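Local coordinates for glutamine amidotransferase type-2 domain-containing protein (Pseudomonas aeruginosa PAO1, PDB 1TE5) that probably acts as a class-II glutamine amidotransferase, hydrolysing glutamine to glutamate and passing on the ammonia released, although its acceptor substrate is unknown, at residues A200-A205 against P228-E233; T13-S18 against L207-H212; Y190-A195 against V220-A225; C2-M7 against I224-L229. One frame throughout, in Å; residues are numbered along the deposited sequence.

How the contacts relate
The four contacts lie in or between the seven-stranded antiparallel sheet of an Ntn-type fold and a smaller four-stranded one, contacts 1 and 4 beside the N-terminal C2. Contacts 3 and 4, centres about 11 Å apart, lie on opposite edges of strand 220-225, which pairs with 188-194 in one and with 4-9 in the other. In the smaller sheet, contact 2 pairs strand 207-211 with 12-19; contact 1 ties strand 200-203, at its edge, to the loop leaving 220-225. I15, F17 and F211 of contact 2 pack on M7 and L5 of contact 4. Contacts 1 and 4, centres about 9 Å apart, share L229, beside C2, which probably corresponds to the cysteine nucleophile of class-II amidotransferases.

Contact 1 of 4, residues A200-A205 against P228-E233; sequences ARLKDA and PLTDNE
L202 lays its CB against CB of L229 at 3.8 Å, and the two leucine side chains then cross at about a right angle, bringing CD1 of L202 to 4.0 Å from CD1 of L229. Two branched, flexible residues suit this crossing, because each can turn a methyl into the other's flank. In L202, CG stands beside the backbone N and anti to the carbonyl carbon (chi1 -49°), and the fork beyond it parts the methyls. CD1 continues into the apolar layer formed with V209 and F211 of the next strand and V223 of the other sheet. CD2 turns instead toward T230, where OG1 lies 3.0 Å away; so short a carbon-oxygen approach is doubtful in detail, and shows only that hydroxyl and methyl are neighbours.

K203 borders the contact on its exposed side. Its bent chain keeps the ammonium near the surface, with NZ 4.0 Å from L229 O, too long for a bond. On the other leucine branch, CD2 of L229 rests 3.9 Å from K203 O. Within the sheet, R201 NE forms a salt bridge with D210.

Residues 228-233 therefore lean on strand 200-203 without extending its sheet: L202 already pairs its backbone with V209 on the other edge. L229 also touches C2, and T230 touches W235. D204, past the strand's end, forms a salt bridge with R79 and touches C2, the probable nucleophile. Chemically, leucine packing joins these two segments, with polar atoms alongside but not bonded across, which is probably less directional than strand pairing.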
# COMPACT_ATOMS: atom_id res chain seq x y z
N ALA A 200 -24.41 -4.03 -13.56
CA ALA A 200 -23.99 -5.35 -14.01
C ALA A 200 -23.34 -6.06 -12.85
O ALA A 200 -22.76 -5.44 -11.97
CB ALA A 200 -23.01 -5.23 -15.17
N ARG A 201 -23.48 -7.38 -12.83
CA ARG A 201 -22.89 -8.18 -11.78
C ARG A 201 -21.94 -9.19 -12.37
O ARG A 201 -22.37 -10.06 -13.13
CB ARG A 201 -23.96 -8.91 -10.97
CG ARG A 201 -23.43 -10.09 -10.17
CD ARG A 201 -24.43 -10.61 -9.18
NE ARG A 201 -24.48 -9.78 -7.98
CZ ARG A 201 -24.68 -10.24 -6.75
NH1 ARG A 201 -24.71 -9.40 -5.72
NH2 ARG A 201 -24.83 -11.55 -6.54
N LEU A 202 -20.64 -9.05 -12.11
CA LEU A 202 -19.69 -9.99 -12.62
C LEU A 202 -19.49 -10.93 -11.46
O LEU A 202 -19.66 -10.60 -10.29
CB LEU A 202 -18.36 -9.32 -12.92
CG LEU A 202 -18.31 -8.05 -13.73
CD1 LEU A 202 -16.85 -7.75 -13.97
CD2 LEU A 202 -19.07 -8.19 -15.06
N LYS A 203 -19.10 -12.19 -11.75
CA LYS A 203 -18.86 -13.08 -10.67
C LYS A 203 -18.03 -14.35 -11.03
O LYS A 203 -17.89 -14.79 -12.18
CB LYS A 203 -20.22 -13.49 -9.99
CG LYS A 203 -20.88 -14.71 -10.56
CD LYS A 203 -21.44 -14.50 -11.98
CE LYS A 203 -22.28 -15.68 -12.53
NZ LYS A 203 -21.99 -16.10 -13.95
N ASP A 204 -17.34 -14.82 -9.96
CA ASP A 204 -16.48 -15.96 -9.96
C ASP A 204 -17.37 -17.06 -9.39
O ASP A 204 -18.58 -17.07 -9.57
CB ASP A 204 -15.33 -15.70 -9.05
CG ASP A 204 -14.06 -16.39 -9.40
OD1 ASP A 204 -12.99 -16.01 -8.91
OD2 ASP A 204 -14.14 -17.34 -10.22
N ALA A 205 -16.72 -17.99 -8.66
CA ALA A 205 -17.48 -19.03 -8.02
C ALA A 205 -17.65 -18.66 -6.55
O ALA A 205 -18.62 -19.06 -5.89
CB ALA A 205 -16.62 -20.34 -8.12
N PRO A 228 -14.13 -13.82 -19.71
CA PRO A 228 -15.45 -13.24 -19.46
C PRO A 228 -16.06 -13.69 -18.14
O PRO A 228 -15.98 -14.86 -17.76
CB PRO A 228 -16.26 -13.73 -20.65
CG PRO A 228 -15.26 -13.67 -21.75
CD PRO A 228 -14.03 -14.28 -21.11
N LEU A 229 -16.61 -12.72 -17.41
CA LEU A 229 -17.25 -12.99 -16.13
C LEU A 229 -18.76 -12.86 -16.28
O LEU A 229 -19.52 -13.27 -15.41
CB LEU A 229 -16.69 -12.05 -15.06
CG LEU A 229 -15.17 -12.20 -14.87
CD1 LEU A 229 -14.59 -11.03 -14.08
CD2 LEU A 229 -14.84 -13.52 -14.19
N THR A 230 -19.18 -12.31 -17.41
CA THR A 230 -20.59 -12.16 -17.74
C THR A 230 -20.81 -12.95 -19.03
O THR A 230 -19.88 -13.13 -19.82
CB THR A 230 -20.96 -10.68 -17.95
OG1 THR A 230 -20.88 -9.99 -16.70
CG2 THR A 230 -22.37 -10.53 -18.48
N ASP A 231 -22.02 -13.49 -19.22
CA ASP A 231 -22.29 -14.25 -20.44
C ASP A 231 -22.03 -13.38 -21.67
O ASP A 231 -22.71 -12.37 -21.90
CB ASP A 231 -23.73 -14.79 -20.46
CG ASP A 231 -23.98 -15.69 -21.67
OD1 ASP A 231 -23.08 -16.48 -22.03
OD2 ASP A 231 -25.08 -15.59 -22.26
N ASN A 232 -21.02 -13.79 -22.43
CA ASN A 232 -20.56 -13.13 -23.66
C ASN A 232 -21.53 -12.14 -24.31
O ASN A 232 -22.62 -12.52 -24.77
CB ASN A 232 -20.15 -14.17 -24.72
CG ASN A 232 -18.97 -15.01 -24.28
OD1 ASN A 232 -19.13 -16.16 -23.85
ND2 ASN A 232 -17.76 -14.46 -24.43
N GLU A 233 -21.12 -10.88 -24.36
CA GLU A 233 -21.91 -9.82 -24.98
C GLU A 233 -20.94 -9.17 -25.95
O GLU A 233 -20.80 -9.59 -27.10
CB GLU A 233 -22.33 -8.79 -23.94
CG GLU A 233 -22.62 -9.34 -22.57
CD GLU A 233 -22.87 -8.23 -21.57
OE1 GLU A 233 -23.75 -7.39 -21.83
OE2 GLU A 233 -22.15 -8.20 -20.54

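Contact 2 of 4, residues T13-S18 against L207-H212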
# COMPACT_ATOMS: atom_id res chain seq x y z
N THR A 13 -15.76 5.40 -10.83
CA THR A 13 -16.92 4.51 -10.73
C THR A 13 -16.87 3.50 -9.58
O THR A 13 -15.79 3.09 -9.13
CB THR A 13 -17.24 3.74 -12.07
OG1 THR A 13 -16.59 2.47 -12.09
CG2 THR A 13 -16.79 4.54 -13.27
N ASP A 14 -18.05 3.15 -9.09
CA ASP A 14 -18.20 2.19 -7.99
C ASP A 14 -17.91 0.76 -8.40
O ASP A 14 -18.26 0.34 -9.51
CB ASP A 14 -19.63 2.25 -7.44
CG ASP A 14 -19.92 3.54 -6.72
OD1 ASP A 14 -19.16 3.88 -5.78
OD2 ASP A 14 -20.91 4.21 -7.08
N ILE A 15 -17.27 0.02 -7.50
CA ILE A 15 -16.94 -1.39 -7.70
C ILE A 15 -17.06 -2.09 -6.34
O ILE A 15 -16.25 -1.86 -5.45
CB ILE A 15 -15.48 -1.59 -8.18
CG1 ILE A 15 -15.21 -0.75 -9.41
CG2 ILE A 15 -15.24 -3.04 -8.53
CD1 ILE A 15 -13.84 -0.98 -9.99
N VAL A 16 -18.09 -2.91 -6.16
CA VAL A 16 -18.24 -3.60 -4.89
C VAL A 16 -17.76 -5.05 -4.99
O VAL A 16 -18.21 -5.81 -5.84
CB VAL A 16 -19.69 -3.56 -4.34
CG1 VAL A 16 -20.21 -2.14 -4.31
CG2 VAL A 16 -20.60 -4.44 -5.15
N PHE A 17 -16.75 -5.37 -4.19
CA PHE A 17 -16.25 -6.73 -4.16
C PHE A 17 -16.94 -7.42 -3.01
O PHE A 17 -16.99 -6.87 -1.90
CB PHE A 17 -14.74 -6.77 -3.92
CG PHE A 17 -13.94 -6.46 -5.14
CD1 PHE A 17 -13.75 -5.15 -5.55
CD2 PHE A 17 -13.36 -7.49 -5.88
CE1 PHE A 17 -12.99 -4.85 -6.68
CE2 PHE A 17 -12.61 -7.21 -7.02
CZ PHE A 17 -12.42 -5.89 -7.42
N SER A 18 -17.48 -8.59 -3.28
CA SER A 18 -18.15 -9.39 -2.28
C SER A 18 -17.53 -10.77 -2.32
O SER A 18 -17.73 -11.51 -3.28
CB SER A 18 -19.65 -9.50 -2.55
OG SER A 18 -20.33 -8.26 -2.37
N LEU A 207 -16.88 -15.22 -5.64
CA LEU A 207 -16.68 -13.78 -5.69
C LEU A 207 -17.76 -13.10 -6.52
O LEU A 207 -18.28 -13.69 -7.46
CB LEU A 207 -15.31 -13.46 -6.30
CG LEU A 207 -15.04 -12.00 -6.67
CD1 LEU A 207 -14.67 -11.20 -5.42
CD2 LEU A 207 -13.93 -11.91 -7.70
N THR A 208 -18.03 -11.84 -6.21
CA THR A 208 -19.02 -11.05 -6.93
C THR A 208 -18.59 -9.59 -6.94
O THR A 208 -18.28 -9.02 -5.90
CB THR A 208 -20.41 -11.13 -6.25
OG1 THR A 208 -21.08 -12.34 -6.64
CG2 THR A 208 -21.26 -9.93 -6.61
N VAL A 209 -18.53 -9.00 -8.13
CA VAL A 209 -18.16 -7.60 -8.24
C VAL A 209 -19.28 -6.91 -8.99
O VAL A 209 -19.54 -7.19 -10.16
CB VAL A 209 -16.78 -7.40 -8.91
CG1 VAL A 209 -16.55 -8.41 -10.01
CG2 VAL A 209 -16.67 -5.99 -9.43
N ASP A 210 -20.00 -6.05 -8.28
CA ASP A 210 -21.12 -5.34 -8.85
C ASP A 210 -20.77 -3.96 -9.34
O ASP A 210 -19.97 -3.25 -8.72
CB ASP A 210 -22.26 -5.21 -7.84
CG ASP A 210 -22.83 -6.55 -7.43
OD1 ASP A 210 -22.45 -7.03 -6.33
OD2 ASP A 210 -23.64 -7.11 -8.19
N PHE A 211 -21.42 -3.58 -10.44
CA PHE A 211 -21.25 -2.28 -11.07
C PHE A 211 -22.62 -1.61 -11.11
O PHE A 211 -23.64 -2.28 -11.26
CB PHE A 211 -20.69 -2.44 -12.48
CG PHE A 211 -19.25 -2.89 -12.51
CD1 PHE A 211 -18.92 -4.23 -12.54
CD2 PHE A 211 -18.22 -1.95 -12.50
CE1 PHE A 211 -17.58 -4.63 -12.58
CE2 PHE A 211 -16.89 -2.34 -12.54
CZ PHE A 211 -16.56 -3.68 -12.57
N HIS A 212 -22.64 -0.29 -10.92
CA HIS A 212 -23.90 0.46 -10.92
C HIS A 212 -24.22 1.05 -12.28
O HIS A 212 -23.62 0.68 -13.29
CB HIS A 212 -23.85 1.57 -9.86
CG HIS A 212 -23.61 1.08 -8.46
ND1 HIS A 212 -23.27 1.92 -7.42
CD2 HIS A 212 -23.67 -0.17 -7.94
CE1 HIS A 212 -23.12 1.21 -6.32
NE2 HIS A 212 -23.36 -0.06 -6.60
O HOH W 1 -20.28 1.53 -11.37
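I15 presses its CG2 methyl on CG2 of V209 at 3.4 Å, tighter than usual van der Waals contact, within an antiparallel beta pairing of strands 12-19 and 207-211. Segments 16-18 and 207-211 run at 162° to each other. The I15 and V209 side chains lie side by side and point the same way, and in both residues the touching methyl is the branch anti to the backbone N. The other branch of I15, CG1, stands beside its backbone N (chi1 -53°) and reaches CE2 of F211 at 3.9 Å. F17 occupies the same face, with L207 CD1 at the edge of its ring, near the ring plane. Apolar residues suit this face because it packs on L5 and M7 of strand 4-9, burying beta-branched and aromatic groups between two sheets.

V16, S18, T208 and D210 lie on the opposite face, which is more open. CG2 of V16 meets CB of D210 at 3.3 Å, likewise a close approach, and the valine crosses the aspartate at a slant. The carboxylate of D210 is held by R201 of the next strand. V16 and D210 form a hydrogen-bonded pair, as do S18 and T208; the bond from S18 N to T208 O is 2.8 Å.

Farther along, the carboxylate of D14 is turned 51° from the ring of H212, whose ND1 makes only a weak bond to OD2. The firmer partner of D14 is K70. A water closes this end, donating to D14 O at 3.0 Å and accepting from H212 N.

Contact 3 of 4, residues Y190-A195 against V220-A225; sequences YITRRA and VVTVIA
V220, opposite R194 in a non-hydrogen-bonded antiparallel pair, turns CG1 over one face of that arginine's guanidinium and also brings it to 3.6 Å from CG2 of T192. A branched, compact valine suits the spot, since its methyl can lie over the flat group, as CG2 of T192 also does; R194 NH2 forms a salt bridge with E250. V221 comes next, on the opposite face, and both its backbone polar atoms are used: R193 N reaches V221 O at 2.9 Å, and V221 N reaches R193 O. Its CG2 lies at the edge of the R193 guanidinium, 3.6 Å from NH2. The R193 side chain rises from the sheet alongside V221, bent at chi3 (62°), and its guanidinium also makes a cation-pi contact with F197.

T222 faces T192, and their OG1 atoms are 3.1 Å apart; the settled partner of T222 OG1 is G249 O. V223 then repeats the paired backbone bonds with I191, N to O both ways, the bond from V223 N to I191 O being 3.1 Å. I224 follows, with CG1 at 4.0 Å from CB of Y190, whose ring swings away to meet W246 edge-to-face.

Strand 220-225 is thus an inner strand, lying between 4-9 and 188-194. W246 of strand 243-247 covers the T192, T222 and I224 face, while strand 200-203 packs on the face of R193 and V223.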
# COMPACT_ATOMS: atom_id res chain seq x y z
N TYR A 190 -11.88 -8.54 -22.43
CA TYR A 190 -12.38 -7.25 -21.96
C TYR A 190 -13.75 -6.91 -22.52
O TYR A 190 -14.24 -7.56 -23.44
CB TYR A 190 -11.38 -6.13 -22.30
CG TYR A 190 -11.16 -5.91 -23.79
CD1 TYR A 190 -12.00 -5.07 -24.53
CD2 TYR A 190 -10.10 -6.53 -24.46
CE1 TYR A 190 -11.78 -4.85 -25.90
CE2 TYR A 190 -9.87 -6.32 -25.82
CZ TYR A 190 -10.72 -5.47 -26.53
OH TYR A 190 -10.50 -5.25 -27.88
N ILE A 191 -14.38 -5.90 -21.93
CA ILE A 191 -15.67 -5.43 -22.39
C ILE A 191 -15.87 -3.96 -22.01
O ILE A 191 -15.76 -3.60 -20.84
CB ILE A 191 -16.86 -6.28 -21.86
CG1 ILE A 191 -18.17 -5.79 -22.49
CG2 ILE A 191 -16.95 -6.21 -20.34
CD1 ILE A 191 -19.35 -6.65 -22.19
N THR A 192 -16.13 -3.13 -23.01
CA THR A 192 -16.33 -1.71 -22.78
C THR A 192 -17.81 -1.43 -22.71
O THR A 192 -18.57 -1.90 -23.56
CB THR A 192 -15.74 -0.87 -23.92
OG1 THR A 192 -14.40 -1.30 -24.20
CG2 THR A 192 -15.73 0.60 -23.55
N ARG A 193 -18.22 -0.66 -21.72
CA ARG A 193 -19.62 -0.32 -21.54
C ARG A 193 -19.76 1.18 -21.68
O ARG A 193 -19.08 1.94 -20.99
CB ARG A 193 -20.10 -0.80 -20.17
CG ARG A 193 -20.06 -2.32 -20.02
CD ARG A 193 -20.07 -2.76 -18.56
NE ARG A 193 -21.28 -2.36 -17.85
CZ ARG A 193 -21.29 -1.61 -16.75
NH1 ARG A 193 -22.45 -1.30 -16.17
NH2 ARG A 193 -20.16 -1.14 -16.25
N ARG A 194 -20.60 1.62 -22.61
CA ARG A 194 -20.81 3.05 -22.84
C ARG A 194 -22.17 3.53 -22.36
O ARG A 194 -23.18 2.88 -22.61
CB ARG A 194 -20.66 3.34 -24.33
CG ARG A 194 -19.28 3.05 -24.82
CD ARG A 194 -19.21 2.88 -26.31
NE ARG A 194 -17.86 2.46 -26.69
CZ ARG A 194 -16.79 3.24 -26.58
NH1 ARG A 194 -15.60 2.78 -26.93
NH2 ARG A 194 -16.92 4.49 -26.15
N ALA A 195 -22.19 4.67 -21.69
CA ALA A 195 -23.43 5.24 -21.19
C ALA A 195 -24.41 5.46 -22.34
O ALA A 195 -24.01 5.86 -23.44
CB ALA A 195 -23.17 6.54 -20.46
N VAL A 220 -17.75 5.84 -19.74
CA VAL A 220 -17.15 4.76 -20.50
C VAL A 220 -16.32 3.99 -19.48
O VAL A 220 -15.44 4.56 -18.83
CB VAL A 220 -16.23 5.25 -21.66
CG1 VAL A 220 -15.60 4.06 -22.40
CG2 VAL A 220 -17.00 6.11 -22.64
N VAL A 221 -16.68 2.72 -19.26
CA VAL A 221 -15.96 1.89 -18.31
C VAL A 221 -15.65 0.53 -18.92
O VAL A 221 -16.53 -0.15 -19.44
CB VAL A 221 -16.70 1.77 -16.94
CG1 VAL A 221 -18.04 2.48 -16.97
CG2 VAL A 221 -16.87 0.32 -16.52
N THR A 222 -14.37 0.17 -18.87
CA THR A 222 -13.88 -1.08 -19.42
C THR A 222 -13.38 -2.02 -18.34
O THR A 222 -12.65 -1.62 -17.44
CB THR A 222 -12.74 -0.84 -20.40
OG1 THR A 222 -13.25 -0.16 -21.54
CG2 THR A 222 -12.08 -2.16 -20.83
N VAL A 223 -13.81 -3.27 -18.43
CA VAL A 223 -13.40 -4.29 -17.48
C VAL A 223 -12.53 -5.28 -18.23
O VAL A 223 -12.80 -5.60 -19.39
CB VAL A 223 -14.62 -5.02 -16.88
CG1 VAL A 223 -14.17 -6.03 -15.82
CG2 VAL A 223 -15.60 -4.01 -16.29
N ILE A 224 -11.44 -5.70 -17.60
CA ILE A 224 -10.50 -6.66 -18.19
C ILE A 224 -10.38 -7.83 -17.20
O ILE A 224 -10.23 -7.62 -16.00
CB ILE A 224 -9.12 -6.01 -18.41
CG1 ILE A 224 -9.28 -4.72 -19.22
CG2 ILE A 224 -8.21 -6.97 -19.16
CD1 ILE A 224 -8.23 -3.71 -18.92
N ALA A 225 -10.51 -9.06 -17.70
CA ALA A 225 -10.41 -10.24 -16.85
C ALA A 225 -9.68 -11.32 -17.61
O ALA A 225 -9.42 -11.17 -18.80
CB ALA A 225 -11.79 -10.72 -16.47

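Contact 4 of 4, residues C2-M7 against I224-L229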
# COMPACT_ATOMS: atom_id res chain seq x y z
N CYS A 2 -10.76 -16.45 -14.13
CA CYS A 2 -11.15 -15.35 -13.19
C CYS A 2 -10.00 -15.03 -12.22
O CYS A 2 -10.18 -15.10 -11.00
CB CYS A 2 -12.37 -15.76 -12.39
SG CYS A 2 -13.06 -17.39 -12.79
N GLU A 3 -8.83 -14.73 -12.77
CA GLU A 3 -7.66 -14.41 -11.95
C GLU A 3 -7.29 -12.93 -12.03
O GLU A 3 -7.38 -12.23 -11.03
CB GLU A 3 -6.48 -15.32 -12.33
CG GLU A 3 -6.76 -16.81 -12.03
CD GLU A 3 -5.56 -17.72 -12.27
OE1 GLU A 3 -4.61 -17.69 -11.44
OE2 GLU A 3 -5.58 -18.48 -13.27
N LEU A 4 -6.86 -12.46 -13.20
CA LEU A 4 -6.52 -11.05 -13.37
C LEU A 4 -7.82 -10.26 -13.53
O LEU A 4 -8.77 -10.74 -14.14
CB LEU A 4 -5.65 -10.84 -14.62
CG LEU A 4 -4.20 -11.32 -14.60
CD1 LEU A 4 -3.54 -10.99 -15.93
CD2 LEU A 4 -3.43 -10.67 -13.46
N LEU A 5 -7.85 -9.05 -12.99
CA LEU A 5 -9.04 -8.22 -13.06
C LEU A 5 -8.70 -6.73 -13.04
O LEU A 5 -8.20 -6.22 -12.04
CB LEU A 5 -9.98 -8.57 -11.90
CG LEU A 5 -11.28 -7.78 -11.71
CD1 LEU A 5 -12.11 -7.76 -12.99
CD2 LEU A 5 -12.05 -8.42 -10.58
N GLY A 6 -8.98 -6.05 -14.14
CA GLY A 6 -8.70 -4.63 -14.21
C GLY A 6 -9.90 -3.82 -14.65
O GLY A 6 -10.94 -4.35 -15.04
N MET A 7 -9.77 -2.50 -14.52
CA MET A 7 -10.80 -1.57 -14.93
C MET A 7 -10.18 -0.21 -15.20
O MET A 7 -9.38 0.29 -14.42
CB MET A 7 -11.89 -1.40 -13.87
CG MET A 7 -12.95 -0.39 -14.32
SD MET A 7 -13.86 0.45 -13.03
CE MET A 7 -12.64 1.57 -12.41
N ILE A 224 -11.44 -5.70 -17.60
CA ILE A 224 -10.50 -6.66 -18.19
C ILE A 224 -10.38 -7.83 -17.20
O ILE A 224 -10.23 -7.62 -16.00
CB ILE A 224 -9.12 -6.01 -18.41
CG1 ILE A 224 -9.28 -4.72 -19.22
CG2 ILE A 224 -8.21 -6.97 -19.16
CD1 ILE A 224 -8.23 -3.71 -18.92
N ALA A 225 -10.51 -9.06 -17.70
CA ALA A 225 -10.41 -10.24 -16.85
C ALA A 225 -9.68 -11.32 -17.61
O ALA A 225 -9.42 -11.17 -18.80
CB ALA A 225 -11.79 -10.72 -16.47
N THR A 226 -9.30 -12.39 -16.91
CA THR A 226 -8.60 -13.50 -17.55
C THR A 226 -9.54 -14.13 -18.57
O THR A 226 -9.11 -14.66 -19.60
CB THR A 226 -8.12 -14.56 -16.52
OG1 THR A 226 -6.96 -14.07 -15.83
CG2 THR A 226 -7.79 -15.88 -17.20
N GLU A 227 -10.84 -14.07 -18.27
CA GLU A 227 -11.88 -14.59 -19.15
C GLU A 227 -13.21 -13.97 -18.75
O GLU A 227 -13.39 -13.60 -17.59
CB GLU A 227 -11.94 -16.12 -19.10
CG GLU A 227 -12.34 -16.69 -17.76
CD GLU A 227 -12.18 -18.21 -17.70
OE1 GLU A 227 -12.29 -18.76 -16.58
OE2 GLU A 227 -11.95 -18.84 -18.76
N PRO A 228 -14.13 -13.82 -19.71
CA PRO A 228 -15.45 -13.24 -19.46
C PRO A 228 -16.06 -13.69 -18.14
O PRO A 228 -15.98 -14.86 -17.76
CB PRO A 228 -16.26 -13.73 -20.65
CG PRO A 228 -15.26 -13.67 -21.75
CD PRO A 228 -14.03 -14.28 -21.11
N LEU A 229 -16.61 -12.72 -17.41
CA LEU A 229 -17.25 -12.99 -16.13
C LEU A 229 -18.76 -12.86 -16.28
O LEU A 229 -19.52 -13.27 -15.41
CB LEU A 229 -16.69 -12.05 -15.06
CG LEU A 229 -15.17 -12.20 -14.87
CD1 LEU A 229 -14.59 -11.03 -14.08
CD2 LEU A 229 -14.84 -13.52 -14.19
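T226 grips the start of strand 4-9, where the antiparallel pairing of that strand with 220-225 gives way to a loop in this Ntn-type fold. Its CB lies 3.8 Å from E3 N and 4.0 Å from C2 N, beside the chain's first residues. From there OG1, beside the threonine's own backbone N (chi1 -77°), accepts a nearly straight bond of 3.1 Å from L4 N (165°) and also rests against CB of L4 and E3. A small hydroxyl fits here, replacing the backbone acceptor that a continuing strand would offer, and T226 N adds a weak bond to L4 O. E3 N, though near OG1, is buried with no partner in the model.

C2 sits at this loop, consistent with its being the N-terminal nucleophile of class-II amidotransferases. Its CB touches CD2 of L229 at 3.8 Å, and OE1 of E227 lies 3.7 Å from C2 N, too far to count as a bond.

Down the strand, G6, lacking a side chain, sets nothing against the side chain of I224, and the two form a hydrogen-bonded pair. G6 N meets I224 O at 2.7 Å; in return I224 N reaches G6 O at 2.9 Å from above the carbonyl plane.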